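Local coordinates for nucleoplasmin-like protein (Drosophila melanogaster, PDB 1NLQ) that binds core histones and acts as a chaperone in the ATP-facilitated assembly of approximately regularly spaced nucleosomal arrays, here as its pentamer-forming N-terminal core, at residues E45-V51 / P63-A69. Numbering follows the deposited sequence.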
loop_
_atom_site.group_PDB
_atom_site.type_symbol
_atom_site.label_atom_id
_atom_site.label_comp_id
_atom_site.label_asym_id
_atom_site.label_seq_id
_atom_site.Cartn_x
_atom_site.Cartn_y
_atom_site.Cartn_z
ATOM N N GLU A 45 9.299 -14.057 -17.473
ATOM C CA GLU A 45 9.419 -14.511 -16.098
ATOM C C GLU A 45 10.872 -14.410 -15.621
ATOM O O GLU A 45 11.806 -14.737 -16.356
ATOM C CB GLU A 45 8.915 -15.954 -15.972
ATOM C CG GLU A 45 8.639 -16.379 -14.541
ATOM C CD GLU A 45 7.268 -15.943 -14.028
ATOM O OE1 GLU A 45 6.579 -15.176 -14.730
ATOM O OE2 GLU A 45 6.874 -16.367 -12.915
ATOM N N ASN A 46 11.051 -13.935 -14.390
ATOM C CA ASN A 46 12.369 -13.785 -13.768
ATOM C C ASN A 46 13.279 -12.688 -14.303
ATOM O O ASN A 46 14.446 -12.620 -13.917
ATOM C CB ASN A 46 13.126 -15.117 -13.804
ATOM C CG ASN A 46 12.360 -16.223 -13.124
ATOM O OD1 ASN A 46 11.790 -16.018 -12.042
ATOM N ND2 ASN A 46 12.339 -17.405 -13.741
ATOM N N GLU A 47 12.761 -11.837 -15.184
ATOM C CA GLU A 47 13.551 -10.748 -15.725
ATOM C C GLU A 47 13.298 -9.469 -14.946
ATOM O O GLU A 47 12.166 -8.991 -14.853
ATOM C CB GLU A 47 13.212 -10.512 -17.188
ATOM C CG GLU A 47 13.740 -9.207 -17.718
ATOM C CD GLU A 47 13.230 -8.927 -19.101
ATOM O OE1 GLU A 47 13.688 -9.626 -20.028
ATOM O OE2 GLU A 47 12.372 -8.022 -19.254
ATOM N N PHE A 48 14.361 -8.909 -14.386
ATOM C CA PHE A 48 14.226 -7.678 -13.636
ATOM C C PHE A 48 13.888 -6.520 -14.549
ATOM O O PHE A 48 14.490 -6.348 -15.609
ATOM C CB PHE A 48 15.514 -7.362 -12.877
ATOM C CG PHE A 48 15.613 -8.042 -11.550
ATOM C CD1 PHE A 48 16.590 -9.004 -11.315
ATOM C CD2 PHE A 48 14.723 -7.725 -10.527
ATOM C CE1 PHE A 48 16.679 -9.641 -10.081
ATOM C CE2 PHE A 48 14.804 -8.361 -9.283
ATOM C CZ PHE A 48 15.780 -9.317 -9.059
ATOM N N ASN A 49 12.907 -5.734 -14.127
ATOM C CA ASN A 49 12.481 -4.553 -14.860
ATOM C C ASN A 49 12.638 -3.417 -13.872
ATOM O O ASN A 49 12.021 -3.423 -12.811
ATOM C CB ASN A 49 11.028 -4.693 -15.310
ATOM C CG ASN A 49 10.906 -5.385 -16.654
ATOM O OD1 ASN A 49 10.715 -4.734 -17.681
ATOM N ND2 ASN A 49 11.033 -6.703 -16.653
ATOM N N VAL A 50 13.477 -2.450 -14.223
ATOM C CA VAL A 50 13.757 -1.329 -13.343
ATOM C C VAL A 50 13.432 0.006 -13.987
ATOM O O VAL A 50 13.873 0.292 -15.099
ATOM C CB VAL A 50 15.252 -1.335 -12.927
ATOM C CG1 VAL A 50 15.550 -0.179 -11.982
ATOM C CG2 VAL A 50 15.584 -2.665 -12.275
ATOM N N VAL A 51 12.649 0.812 -13.277
ATOM C CA VAL A 51 12.267 2.136 -13.747
ATOM C C VAL A 51 13.040 3.145 -12.914
ATOM O O VAL A 51 13.050 3.074 -11.691
ATOM C CB VAL A 51 10.758 2.399 -13.566
ATOM C CG1 VAL A 51 10.413 3.816 -14.003
ATOM C CG2 VAL A 51 9.954 1.391 -14.367
ATOM N N PRO A 63 16.329 4.605 -9.055
ATOM C CA PRO A 63 15.268 3.665 -9.442
ATOM C C PRO A 63 14.076 3.835 -8.490
ATOM O O PRO A 63 14.271 3.977 -7.279
ATOM C CB PRO A 63 15.938 2.301 -9.271
ATOM C CG PRO A 63 17.389 2.594 -9.549
ATOM C CD PRO A 63 17.596 3.894 -8.803
ATOM N N ILE A 64 12.854 3.841 -9.023
ATOM C CA ILE A 64 11.678 3.976 -8.168
ATOM C C ILE A 64 10.828 2.722 -8.215
ATOM O O ILE A 64 9.816 2.608 -7.519
ATOM C CB ILE A 64 10.805 5.199 -8.535
ATOM C CG1 ILE A 64 10.386 5.152 -10.006
ATOM C CG2 ILE A 64 11.549 6.474 -8.181
ATOM C CD1 ILE A 64 9.364 6.236 -10.340
ATOM N N ALA A 65 11.256 1.774 -9.035
ATOM C CA ALA A 65 10.558 0.507 -9.168
ATOM C C ALA A 65 11.503 -0.604 -9.620
ATOM O O ALA A 65 12.302 -0.417 -10.532
ATOM C CB ALA A 65 9.402 0.647 -10.175
ATOM N N VAL A 66 11.426 -1.745 -8.949
ATOM C CA VAL A 66 12.200 -2.926 -9.309
ATOM C C VAL A 66 11.125 -4.002 -9.330
ATOM O O VAL A 66 10.575 -4.349 -8.284
ATOM C CB VAL A 66 13.266 -3.288 -8.254
ATOM C CG1 VAL A 66 13.929 -4.631 -8.625
ATOM C CG2 VAL A 66 14.321 -2.202 -8.192
ATOM N N LEU A 67 10.807 -4.502 -10.521
ATOM C CA LEU A 67 9.770 -5.512 -10.687
ATOM C C LEU A 67 10.332 -6.766 -11.351
ATOM O O LEU A 67 11.352 -6.718 -12.037
ATOM C CB LEU A 67 8.640 -4.958 -11.559
ATOM C CG LEU A 67 8.047 -3.599 -11.165
ATOM C CD1 LEU A 67 7.170 -3.084 -12.287
ATOM C CD2 LEU A 67 7.261 -3.725 -9.872
ATOM N N LYS A 68 9.664 -7.893 -11.132
ATOM C CA LYS A 68 10.089 -9.150 -11.737
ATOM C C LYS A 68 8.958 -10.166 -11.679
ATOM O O LYS A 68 8.458 -10.487 -10.605
ATOM C CB LYS A 68 11.330 -9.703 -11.025
ATOM C CG LYS A 68 11.881 -10.975 -11.688
ATOM C CD LYS A 68 13.263 -11.381 -11.177
ATOM C CE LYS A 68 13.249 -11.788 -9.719
ATOM N NZ LYS A 68 14.524 -12.485 -9.344
ATOM N N ALA A 69 8.548 -10.651 -12.848
ATOM C CA ALA A 69 7.482 -11.644 -12.933
ATOM C C ALA A 69 7.859 -12.839 -12.062
ATOM O O ALA A 69 8.949 -13.394 -12.197
ATOM C CB ALA A 69 7.299 -12.083 -14.385
HETATM O O HOH W 1 9.698 -10.024 -15.447
#
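Val-51 O is gripped by two successive backbone N-H groups of the partner strand: Ile-64 N donates to it at 2.8 Å, and Ala-65 N adds a weak bond, so that two residues face one in a classic beta bulge. Beyond it, Asn-49 and Leu-67 form a hydrogen-bonded antiparallel pair, Leu-67 N reaching Asn-49 O at 2.8 Å. At the open end of the hairpin a water interrupts the direct ladder, donating to Glu-47 O and accepting from Ala-69 N, before Asn-46 N bonds Ala-69 O at 3.1 Å. Here the Lys-68 chain lies over the Phe-48 ring, with CD 3.7 Å from the ring centroid and almost on its normal. A bend at chi3 (66°) then carries NZ outward beyond the ring outline but still above its plane, 3.4 Å from Phe-48 CZ. Val-66 CG1 meets the ring obliquely at CD2, and Arg-73 of a neighbouring subunit packs on it too. Replacing Phe-48 with an alanine is likely to leave the Lys-68 methylenes without the ring face they lie on and NZ freer to swing. On the opposite face, Leu-67 and Ala-65 turn into the sandwich against Val-75. Lys-68 and Glu-45 are inferred pentamer–pentamer contact sites, consistent with this end of the antiparallel beta hairpin meeting the other ring in the nucleoplasmin-fold decamer.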